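Local coordinates for protein phosphoethanolamine N-methyltransferase 1 (Haemonchus contortus, PDB 4KRG) that catalyses methyl transfer from S-adenosylmethionine to phosphoethanolamine, a step in nematode phosphocholine biosynthesis, at residues D40-I49 and V219-N227; A76-F87 and M102-D111. All blocks are in the same frame, centred on the assembly; numbering follows the deposited sequence.

Contact 1: D40-I49 and V219-N227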
loop_
_atom_site.group_PDB
_atom_site.type_symbol
_atom_site.label_atom_id
_atom_site.label_comp_id
_atom_site.label_asym_id
_atom_site.label_seq_id
_atom_site.Cartn_x
_atom_site.Cartn_y
_atom_site.Cartn_z
ATOM N N ASP A 40 -14.934 0.369 -19.127
ATOM C CA ASP A 40 -13.617 -0.154 -19.486
ATOM C C ASP A 40 -12.883 -0.774 -18.309
ATOM O O ASP A 40 -12.151 -1.744 -18.471
ATOM C CB ASP A 40 -12.734 0.963 -20.049
ATOM C CG ASP A 40 -13.174 1.432 -21.423
ATOM O OD1 ASP A 40 -13.952 0.711 -22.087
ATOM O OD2 ASP A 40 -12.725 2.524 -21.841
ATOM N N LEU A 41 -13.072 -0.199 -17.127
ATOM C CA LEU A 41 -12.256 -0.559 -15.972
ATOM C C LEU A 41 -12.961 -1.420 -14.936
ATOM O O LEU A 41 -12.298 -2.120 -14.179
ATOM C CB LEU A 41 -11.737 0.697 -15.265
ATOM C CG LEU A 41 -11.258 1.886 -16.086
ATOM C CD1 LEU A 41 -11.050 3.067 -15.168
ATOM C CD2 LEU A 41 -9.972 1.544 -16.802
ATOM N N GLU A 42 -14.288 -1.365 -14.891
ATOM C CA GLU A 42 -15.032 -1.842 -13.713
ATOM C C GLU A 42 -14.786 -3.298 -13.281
ATOM O O GLU A 42 -14.504 -3.564 -12.109
ATOM C CB GLU A 42 -16.537 -1.574 -13.865
ATOM C CG GLU A 42 -17.313 -1.637 -12.557
ATOM C CD GLU A 42 -17.686 -3.050 -12.151
ATOM O OE1 GLU A 42 -18.230 -3.793 -12.993
ATOM O OE2 GLU A 42 -17.433 -3.430 -10.989
ATOM N N ALA A 43 -14.899 -4.240 -14.211
ATOM C CA ALA A 43 -14.785 -5.647 -13.837
ATOM C C ALA A 43 -13.360 -6.012 -13.409
ATOM O O ALA A 43 -13.155 -6.780 -12.466
ATOM C CB ALA A 43 -15.258 -6.538 -14.965
ATOM N N SER A 44 -12.379 -5.464 -14.116
ATOM C CA SER A 44 -10.994 -5.759 -13.790
ATOM C C SER A 44 -10.610 -5.147 -12.447
ATOM O O SER A 44 -9.912 -5.779 -11.662
ATOM C CB SER A 44 -10.047 -5.309 -14.902
ATOM O OG SER A 44 -10.134 -3.920 -15.108
ATOM N N ASP A 45 -11.075 -3.934 -12.173
ATOM C CA ASP A 45 -10.825 -3.304 -10.878
ATOM C C ASP A 45 -11.456 -4.120 -9.743
ATOM O O ASP A 45 -10.811 -4.418 -8.741
ATOM C CB ASP A 45 -11.358 -1.866 -10.864
ATOM C CG ASP A 45 -11.331 -1.246 -9.477
ATOM O OD1 ASP A 45 -10.321 -0.597 -9.132
ATOM O OD2 ASP A 45 -12.326 -1.397 -8.736
ATOM N N ARG A 46 -12.718 -4.489 -9.917
ATOM C CA ARG A 46 -13.439 -5.230 -8.891
ATOM C C ARG A 46 -12.732 -6.551 -8.581
ATOM O O ARG A 46 -12.580 -6.916 -7.415
ATOM C CB ARG A 46 -14.891 -5.453 -9.320
ATOM C CG ARG A 46 -15.630 -6.453 -8.468
ATOM C CD ARG A 46 -17.111 -6.470 -8.776
ATOM N NE ARG A 46 -17.417 -6.210 -10.180
ATOM C CZ ARG A 46 -17.536 -7.152 -11.109
ATOM N NH1 ARG A 46 -17.361 -8.426 -10.792
ATOM N NH2 ARG A 46 -17.828 -6.816 -12.356
ATOM N N ALA A 47 -12.271 -7.235 -9.629
ATOM C CA ALA A 47 -11.537 -8.490 -9.478
ATOM C C ALA A 47 -10.197 -8.296 -8.768
ATOM O O ALA A 47 -9.818 -9.116 -7.937
ATOM C CB ALA A 47 -11.341 -9.162 -10.830
ATOM N N ASP A 48 -9.486 -7.215 -9.089
ATOM C CA ASP A 48 -8.252 -6.867 -8.382
ATOM C C ASP A 48 -8.481 -6.755 -6.881
ATOM O O ASP A 48 -7.692 -7.239 -6.081
ATOM C CB ASP A 48 -7.704 -5.525 -8.874
ATOM C CG ASP A 48 -7.086 -5.605 -10.257
ATOM O OD1 ASP A 48 -6.778 -6.713 -10.736
ATOM O OD2 ASP A 48 -6.902 -4.529 -10.858
ATOM N N ILE A 49 -9.564 -6.091 -6.508
ATOM C CA ILE A 49 -9.878 -5.877 -5.105
ATOM C C ILE A 49 -10.389 -7.163 -4.449
ATOM O O ILE A 49 -9.887 -7.587 -3.405
ATOM C CB ILE A 49 -10.933 -4.759 -4.937
ATOM C CG1 ILE A 49 -10.380 -3.414 -5.427
ATOM C CG2 ILE A 49 -11.402 -4.681 -3.491
ATOM C CD1 ILE A 49 -9.141 -2.924 -4.696
ATOM N N VAL A 219 -3.547 -0.688 -7.113
ATOM C CA VAL A 219 -4.545 -1.454 -7.847
ATOM C C VAL A 219 -4.072 -1.638 -9.286
ATOM O O VAL A 219 -3.868 -0.650 -9.999
ATOM C CB VAL A 219 -5.891 -0.720 -7.827
ATOM C CG1 VAL A 219 -6.929 -1.482 -8.641
ATOM C CG2 VAL A 219 -6.359 -0.522 -6.395
ATOM N N PRO A 220 -3.864 -2.901 -9.713
ATOM C CA PRO A 220 -3.278 -3.214 -11.027
ATOM C C PRO A 220 -3.961 -2.546 -12.217
ATOM O O PRO A 220 -3.272 -2.003 -13.082
ATOM C CB PRO A 220 -3.414 -4.739 -11.111
ATOM C CG PRO A 220 -3.324 -5.174 -9.696
ATOM C CD PRO A 220 -4.046 -4.120 -8.902
ATOM N N THR A 221 -5.288 -2.576 -12.255
ATOM C CA THR A 221 -6.056 -1.944 -13.328
ATOM C C THR A 221 -5.756 -0.453 -13.515
ATOM O O THR A 221 -5.741 0.054 -14.639
ATOM C CB THR A 221 -7.557 -2.128 -13.083
ATOM O OG1 THR A 221 -7.852 -3.527 -13.045
ATOM C CG2 THR A 221 -8.379 -1.468 -14.173
ATOM N N TYR A 222 -5.525 0.252 -12.413
ATOM C CA TYR A 222 -5.238 1.680 -12.494
ATOM C C TYR A 222 -3.820 1.989 -12.946
ATOM O O TYR A 222 -3.554 3.062 -13.480
ATOM C CB TYR A 222 -5.616 2.397 -11.200
ATOM C CG TYR A 222 -7.067 2.791 -11.225
ATOM C CD1 TYR A 222 -7.454 4.031 -11.700
ATOM C CD2 TYR A 222 -8.058 1.903 -10.831
ATOM C CE1 TYR A 222 -8.779 4.395 -11.759
ATOM C CE2 TYR A 222 -9.398 2.257 -10.884
ATOM C CZ TYR A 222 -9.749 3.507 -11.347
ATOM O OH TYR A 222 -11.068 3.876 -11.405
ATOM N N ILE A 223 -2.909 1.045 -12.758
ATOM C CA ILE A 223 -1.592 1.209 -13.348
ATOM C C ILE A 223 -1.677 0.935 -14.847
ATOM O O ILE A 223 -1.243 1.758 -15.655
ATOM C CB ILE A 223 -0.548 0.298 -12.699
ATOM C CG1 ILE A 223 -0.316 0.725 -11.248
ATOM C CG2 ILE A 223 0.759 0.344 -13.489
ATOM C CD1 ILE A 223 0.602 -0.194 -10.485
ATOM N N ARG A 224 -2.255 -0.205 -15.224
ATOM C CA ARG A 224 -2.243 -0.617 -16.628
ATOM C C ARG A 224 -3.000 0.331 -17.531
ATOM O O ARG A 224 -2.550 0.638 -18.634
ATOM C CB ARG A 224 -2.823 -2.019 -16.803
ATOM C CG ARG A 224 -2.002 -3.124 -16.188
ATOM C CD ARG A 224 -2.449 -4.464 -16.742
ATOM N NE ARG A 224 -3.898 -4.609 -16.730
ATOM C CZ ARG A 224 -4.590 -4.970 -15.655
ATOM N NH1 ARG A 224 -3.953 -5.207 -14.518
ATOM N NH2 ARG A 224 -5.909 -5.093 -15.715
ATOM N N ARG A 225 -4.155 0.793 -17.073
ATOM C CA ARG A 225 -5.046 1.562 -17.934
ATOM C C ARG A 225 -5.079 3.055 -17.654
ATOM O O ARG A 225 -5.504 3.830 -18.503
ATOM C CB ARG A 225 -6.454 0.974 -17.884
ATOM C CG ARG A 225 -6.480 -0.467 -18.330
ATOM C CD ARG A 225 -7.870 -1.042 -18.356
ATOM N NE ARG A 225 -7.855 -2.403 -18.891
ATOM C CZ ARG A 225 -8.587 -2.819 -19.920
ATOM N NH1 ARG A 225 -9.424 -1.985 -20.520
ATOM N NH2 ARG A 225 -8.497 -4.076 -20.338
ATOM N N CYS A 226 -4.622 3.463 -16.476
ATOM C CA CYS A 226 -4.655 4.875 -16.111
ATOM C C CYS A 226 -3.283 5.439 -15.744
ATOM O O CYS A 226 -3.179 6.594 -15.331
ATOM C CB CYS A 226 -5.644 5.097 -14.970
ATOM S SG CYS A 226 -7.299 4.452 -15.301
ATOM N N ASN A 227 -2.241 4.625 -15.903
ATOM C CA ASN A 227 -0.871 4.995 -15.519
ATOM C C ASN A 227 -0.792 5.607 -14.121
ATOM O O ASN A 227 0.026 6.493 -13.858
ATOM C CB ASN A 227 -0.230 5.929 -16.554
ATOM C CG ASN A 227 0.280 5.186 -17.777
ATOM O OD1 ASN A 227 -0.164 5.442 -18.897
ATOM N ND2 ASN A 227 1.222 4.266 -17.569
HETATM O O HOH W 1 -6.016 -6.574 -13.168
#

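Contact 2: A76-F87 and M102-D111. With SAH (S-adenosyl-L-homocysteine), chain D.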
loop_
_atom_site.group_PDB
_atom_site.type_symbol
_atom_site.label_atom_id
_atom_site.label_comp_id
_atom_site.label_asym_id
_atom_site.label_seq_id
_atom_site.Cartn_x
_atom_site.Cartn_y
_atom_site.Cartn_z
ATOM N N ALA A 76 -21.589 -11.249 -1.364
ATOM C CA ALA A 76 -22.671 -12.094 -0.866
ATOM C C ALA A 76 -22.716 -13.479 -1.514
ATOM O O ALA A 76 -23.509 -14.323 -1.102
ATOM C CB ALA A 76 -24.003 -11.397 -1.032
ATOM N N GLU A 77 -21.892 -13.720 -2.529
ATOM C CA GLU A 77 -21.822 -15.048 -3.139
ATOM C C GLU A 77 -21.211 -16.062 -2.190
ATOM O O GLU A 77 -21.566 -17.235 -2.222
ATOM C CB GLU A 77 -20.998 -15.025 -4.428
ATOM C CG GLU A 77 -21.662 -14.354 -5.607
ATOM C CD GLU A 77 -20.747 -14.286 -6.820
ATOM O OE1 GLU A 77 -19.685 -14.947 -6.807
ATOM O OE2 GLU A 77 -21.088 -13.564 -7.785
ATOM N N THR A 78 -20.271 -15.620 -1.360
ATOM C CA THR A 78 -19.599 -16.549 -0.454
ATOM C C THR A 78 -19.739 -16.229 1.036
ATOM O O THR A 78 -19.690 -17.133 1.869
ATOM C CB THR A 78 -18.125 -16.745 -0.832
ATOM O OG1 THR A 78 -17.478 -15.472 -0.932
ATOM C CG2 THR A 78 -18.028 -17.468 -2.170
ATOM N N ALA A 79 -19.917 -14.952 1.370
ATOM C CA ALA A 79 -20.134 -14.546 2.758
ATOM C C ALA A 79 -21.460 -15.103 3.259
ATOM O O ALA A 79 -22.401 -15.276 2.479
ATOM C CB ALA A 79 -20.134 -13.039 2.881
ATOM N N ARG A 80 -21.549 -15.382 4.552
ATOM C CA ARG A 80 -22.818 -15.823 5.109
ATOM C C ARG A 80 -23.853 -14.723 4.940
ATOM O O ARG A 80 -24.980 -14.977 4.531
ATOM C CB ARG A 80 -22.693 -16.184 6.585
ATOM C CG ARG A 80 -24.011 -16.652 7.175
ATOM C CD ARG A 80 -23.884 -17.096 8.614
ATOM N NE ARG A 80 -23.696 -15.976 9.529
ATOM C CZ ARG A 80 -23.891 -16.051 10.842
ATOM N NH1 ARG A 80 -24.289 -17.193 11.393
ATOM N NH2 ARG A 80 -23.690 -14.984 11.600
ATOM N N TRP A 81 -23.444 -13.496 5.230
ATOM C CA TRP A 81 -24.354 -12.364 5.237
ATOM C C TRP A 81 -23.573 -11.086 4.989
ATOM O O TRP A 81 -22.434 -10.952 5.424
ATOM C CB TRP A 81 -25.055 -12.300 6.585
ATOM C CG TRP A 81 -25.865 -11.068 6.851
ATOM C CD1 TRP A 81 -27.131 -10.800 6.412
ATOM C CD2 TRP A 81 -25.479 -9.961 7.670
ATOM N NE1 TRP A 81 -27.548 -9.582 6.894
ATOM C CE2 TRP A 81 -26.552 -9.047 7.672
ATOM C CE3 TRP A 81 -24.325 -9.648 8.397
ATOM C CZ2 TRP A 81 -26.504 -7.837 8.375
ATOM C CZ3 TRP A 81 -24.278 -8.453 9.093
ATOM C CH2 TRP A 81 -25.362 -7.562 9.078
ATOM N N VAL A 82 -24.188 -10.151 4.277
ATOM C CA VAL A 82 -23.563 -8.865 4.004
ATOM C C VAL A 82 -24.535 -7.750 4.358
ATOM O O VAL A 82 -25.700 -7.794 3.968
ATOM C CB VAL A 82 -23.171 -8.733 2.520
ATOM C CG1 VAL A 82 -22.434 -7.419 2.269
ATOM C CG2 VAL A 82 -22.332 -9.925 2.080
ATOM N N LEU A 83 -24.059 -6.767 5.112
ATOM C CA LEU A 83 -24.802 -5.530 5.313
ATOM C C LEU A 83 -24.235 -4.470 4.387
ATOM O O LEU A 83 -23.053 -4.136 4.458
ATOM C CB LEU A 83 -24.692 -5.048 6.757
ATOM C CG LEU A 83 -25.152 -3.605 6.969
ATOM C CD1 LEU A 83 -26.641 -3.483 6.723
ATOM C CD2 LEU A 83 -24.798 -3.117 8.362
ATOM N N SER A 84 -25.083 -3.935 3.521
ATOM C CA SER A 84 -24.639 -2.996 2.505
ATOM C C SER A 84 -25.242 -1.622 2.790
ATOM O O SER A 84 -26.462 -1.484 2.876
ATOM C CB SER A 84 -25.087 -3.502 1.142
ATOM O OG SER A 84 -24.215 -3.071 0.128
ATOM N N THR A 85 -24.389 -0.609 2.953
ATOM C CA THR A 85 -24.852 0.726 3.338
ATOM C C THR A 85 -24.320 1.817 2.404
ATOM O O THR A 85 -23.233 1.693 1.844
ATOM C CB THR A 85 -24.424 1.088 4.774
ATOM O OG1 THR A 85 -23.033 1.437 4.789
ATOM C CG2 THR A 85 -24.657 -0.071 5.723
ATOM N N ASP A 86 -25.093 2.890 2.253
ATOM C CA ASP A 86 -24.657 4.076 1.517
ATOM C C ASP A 86 -25.537 5.238 1.944
ATOM O O ASP A 86 -26.691 5.029 2.321
ATOM C CB ASP A 86 -24.772 3.852 0.006
ATOM C CG ASP A 86 -23.862 4.768 -0.795
ATOM O OD1 ASP A 86 -22.703 4.375 -1.052
ATOM O OD2 ASP A 86 -24.297 5.882 -1.167
ATOM N N PHE A 87 -25.014 6.461 1.897
ATOM C CA PHE A 87 -25.839 7.598 2.309
ATOM C C PHE A 87 -26.649 8.230 1.170
ATOM O O PHE A 87 -27.445 9.139 1.393
ATOM C CB PHE A 87 -25.065 8.613 3.182
ATOM C CG PHE A 87 -24.045 9.450 2.445
ATOM C CD1 PHE A 87 -23.513 10.570 3.057
ATOM C CD2 PHE A 87 -23.616 9.128 1.170
ATOM C CE1 PHE A 87 -22.586 11.353 2.415
ATOM C CE2 PHE A 87 -22.687 9.913 0.519
ATOM C CZ PHE A 87 -22.169 11.024 1.143
HETATM N N MSE A 102 -30.822 -12.177 -4.796
HETATM C CA MSE A 102 -30.099 -12.718 -3.651
HETATM C C MSE A 102 -30.849 -12.499 -2.346
HETATM O O MSE A 102 -31.656 -11.584 -2.235
HETATM C CB MSE A 102 -28.703 -12.121 -3.585
HETATM C CG MSE A 102 -27.986 -12.241 -4.903
HETATM SE SE MSE A 102 -26.145 -11.689 -4.801
HETATM C CE MSE A 102 -25.433 -13.227 -3.857
ATOM N N GLY A 103 -30.583 -13.343 -1.358
ATOM C CA GLY A 103 -31.362 -13.325 -0.136
ATOM C C GLY A 103 -30.574 -13.166 1.149
ATOM O O GLY A 103 -31.151 -13.236 2.234
ATOM N N ASN A 104 -29.267 -12.945 1.045
ATOM C CA ASN A 104 -28.426 -12.783 2.233
ATOM C C ASN A 104 -27.820 -11.389 2.366
ATOM O O ASN A 104 -26.764 -11.219 2.976
ATOM C CB ASN A 104 -27.314 -13.833 2.281
ATOM C CG ASN A 104 -26.331 -13.712 1.119
ATOM O OD1 ASN A 104 -26.688 -13.262 0.027
ATOM N ND2 ASN A 104 -25.086 -14.128 1.350
ATOM N N ILE A 105 -28.492 -10.397 1.795
ATOM C CA ILE A 105 -28.026 -9.021 1.875
ATOM C C ILE A 105 -29.028 -8.145 2.622
ATOM O O ILE A 105 -30.210 -8.099 2.271
ATOM C CB ILE A 105 -27.811 -8.411 0.479
ATOM C CG1 ILE A 105 -26.839 -9.260 -0.344
ATOM C CG2 ILE A 105 -27.287 -6.989 0.606
ATOM C CD1 ILE A 105 -26.795 -8.872 -1.800
ATOM N N SER A 106 -28.551 -7.458 3.654
ATOM C CA SER A 106 -29.334 -6.427 4.315
ATOM C C SER A 106 -28.907 -5.073 3.757
ATOM O O SER A 106 -27.738 -4.887 3.407
ATOM C CB SER A 106 -29.113 -6.463 5.830
ATOM O OG SER A 106 -29.763 -7.574 6.430
ATOM N N TYR A 107 -29.852 -4.138 3.681
ATOM C CA TYR A 107 -29.584 -2.803 3.147
ATOM C C TYR A 107 -29.834 -1.703 4.163
ATOM O O TYR A 107 -30.786 -1.755 4.933
ATOM C CB TYR A 107 -30.449 -2.538 1.916
ATOM C CG TYR A 107 -30.213 -3.517 0.806
ATOM C CD1 TYR A 107 -29.154 -3.350 -0.071
ATOM C CD2 TYR A 107 -31.039 -4.617 0.639
ATOM C CE1 TYR A 107 -28.924 -4.250 -1.092
ATOM C CE2 TYR A 107 -30.818 -5.522 -0.386
ATOM C CZ TYR A 107 -29.760 -5.328 -1.244
ATOM O OH TYR A 107 -29.530 -6.219 -2.260
ATOM N N GLN A 108 -28.993 -0.682 4.149
ATOM C CA GLN A 108 -29.232 0.451 5.025
ATOM C C GLN A 108 -28.880 1.746 4.327
ATOM O O GLN A 108 -27.901 1.807 3.591
ATOM C CB GLN A 108 -28.437 0.310 6.320
ATOM C CG GLN A 108 -28.630 1.462 7.277
ATOM C CD GLN A 108 -28.120 1.161 8.657
ATOM O OE1 GLN A 108 -28.571 0.217 9.312
ATOM N NE2 GLN A 108 -27.183 1.965 9.120
ATOM N N ILE A 109 -29.698 2.770 4.538
ATOM C CA ILE A 109 -29.379 4.102 4.055
ATOM C C ILE A 109 -28.961 4.926 5.261
ATOM O O ILE A 109 -29.722 5.062 6.216
ATOM C CB ILE A 109 -30.590 4.772 3.382
ATOM C CG1 ILE A 109 -31.109 3.907 2.234
ATOM C CG2 ILE A 109 -30.214 6.147 2.865
ATOM C CD1 ILE A 109 -32.468 4.342 1.698
ATOM N N GLY A 110 -27.747 5.461 5.225
ATOM C CA GLY A 110 -27.247 6.277 6.316
ATOM C C GLY A 110 -25.798 6.669 6.108
ATOM O O GLY A 110 -25.100 6.111 5.258
ATOM N N ASP A 111 -25.339 7.635 6.891
ATOM C CA ASP A 111 -23.961 8.085 6.807
ATOM C C ASP A 111 -23.070 7.150 7.621
ATOM O O ASP A 111 -23.425 6.756 8.729
ATOM C CB ASP A 111 -23.857 9.518 7.336
ATOM C CG ASP A 111 -22.531 10.167 7.014
ATOM O OD1 ASP A 111 -21.479 9.582 7.351
ATOM O OD2 ASP A 111 -22.538 11.267 6.416
HETATM N N SAH D . -17.505 1.718 -2.902
HETATM C CA SAH D . -18.286 1.724 -4.149
HETATM C CB SAH D . -18.676 3.205 -4.483
HETATM C CG SAH D . -17.485 4.157 -4.559
HETATM S SD SAH D . -17.907 5.917 -4.711
HETATM C C SAH D . -17.528 1.103 -5.254
HETATM O O SAH D . -16.314 1.223 -5.302
HETATM O OXT SAH D . -18.132 0.756 -6.246
HETATM C "C5'" SAH D . -18.358 6.446 -3.037
HETATM C "C4'" SAH D . -19.508 5.876 -2.409
HETATM O "O4'" SAH D . -19.422 6.073 -0.972
HETATM C "C3'" SAH D . -20.751 6.541 -2.848
HETATM O "O3'" SAH D . -21.777 5.581 -2.963
HETATM C "C2'" SAH D . -21.066 7.463 -1.767
HETATM O "O2'" SAH D . -22.442 7.716 -1.706
HETATM C "C1'" SAH D . -20.583 6.733 -0.571
HETATM N N9 SAH D . -20.301 7.621 0.611
HETATM C C8 SAH D . -19.423 8.629 0.684
HETATM N N7 SAH D . -19.395 9.041 1.953
HETATM C C5 SAH D . -20.237 8.306 2.683
HETATM C C6 SAH D . -20.604 8.304 4.039
HETATM N N6 SAH D . -20.062 9.198 4.931
HETATM N N1 SAH D . -21.505 7.393 4.448
HETATM C C2 SAH D . -22.046 6.515 3.611
HETATM N N3 SAH D . -21.715 6.496 2.309
HETATM C C4 SAH D . -20.818 7.372 1.823
HETATM O O HOH W 2 -23.435 3.768 6.568
#

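Contact 1: D40-I49 and V219-N227
D48 reaches from helix 40-49 to the first turn of helix 220-226, where its OD2 takes two bonds from T221. T221 N lies 2.9 Å from D48 OD2, nearly in line with the C-O bond, whereas T221 OG1, at 2.6 Å from the same oxygen, stands above the carboxylate plane. The donors come from opposite faces of that plane and so help fix its rotation. D48 OD2 also rests against the P220 ring, 3.5 Å from P220 CD, the two side chains arriving from opposite directions. On the other oxygen, D48 OD1, a water donates at 2.6 Å and accepts from R224 NH1, bridging the helices. T221 is a knob among L41, S44, D45 and D48, its hydroxyl set anti to its own carbonyl carbon (chi1 -60°). In return L41 wedges among T221, Y222, R225 and C226. It crosses Y222 at about a right angle, L41 CD1 lying 3.8 Å from Y222 OH, while L41 CD2 meets R225 CD at 3.7 Å as the two chains slide past in opposite directions. D45 OD1 sits in the Y222 ring plane, 3.5 Å from Y222 CE2, its carboxylate turned 86° from the ring; R159 pairs with its charge. This is knobs-into-holes packing of two roughly antiparallel helices near the phosphoethanolamine pocket, Y222 lying one shell outside it.

Contact 2: A76-F87 and M102-D111
Strands 81-86 and 105-109 run parallel, 20° apart, joined by alternating N-H...O=C bonds from V82 N...N104 O to G110 N...D86 O. At the start of the pair N104 folds its amide back, CG lodged between its own N and carbonyl carbon (chi1 64°). N104 ND2 meets A76 O at 2.9 Å on an in-plane lone pair, and R80 O at 3.3 Å from above that carbonyl's plane, tying the end of helix 70-78 to the turn before strand 81-86. A76 CB packs on I105 CG1 at 3.6 Å. W81 aims its indole N-H along the ring plane at S106, W81 NE1 to S106 OG 3.0 Å. Helix 89-98 connects the two strands in a beta-alpha-beta unit of the Rossmann-like methyltransferase fold, and their C-terminal ends hold S-adenosylhomocysteine. D86 OD2 accepts the ribose O2' at 2.7 Å; O3' comes within 2.4 Å of D86 OD1, too short to be taken literally. Adenine lies over one face of F87, its C5 3.5 Å above the ring centre, while O2' comes in plane at the ring edge. D111, its carboxylate 87° from the F87 ring, accepts adenine N6 on OD1 at 2.8 Å; OD1 also receives V113 N, and OD2 pairs with R13.

Overall arrangement
Only contact 2 meets a ligand, and the two contacts are separate: their centres are 24 Å apart and their nearest atoms about 7 Å, with no touch between them. Along the chain, contact 2 is nested inside the long loop that contact 1 closes. Contact 2 grips the adenosine half of S-adenosylhomocysteine directly; the side chain of D86 is about 10 Å from the bound phosphoethanolamine. Contact 1 stays one shell back, the D45 side chain about 6 Å from S-adenosylhomocysteine and that of Y222 about 6 Å from phosphoethanolamine. R70 connects helix 40-49 to the cofactor site, forming a salt bridge with E42 and a hydrogen bond to S-adenosylhomocysteine.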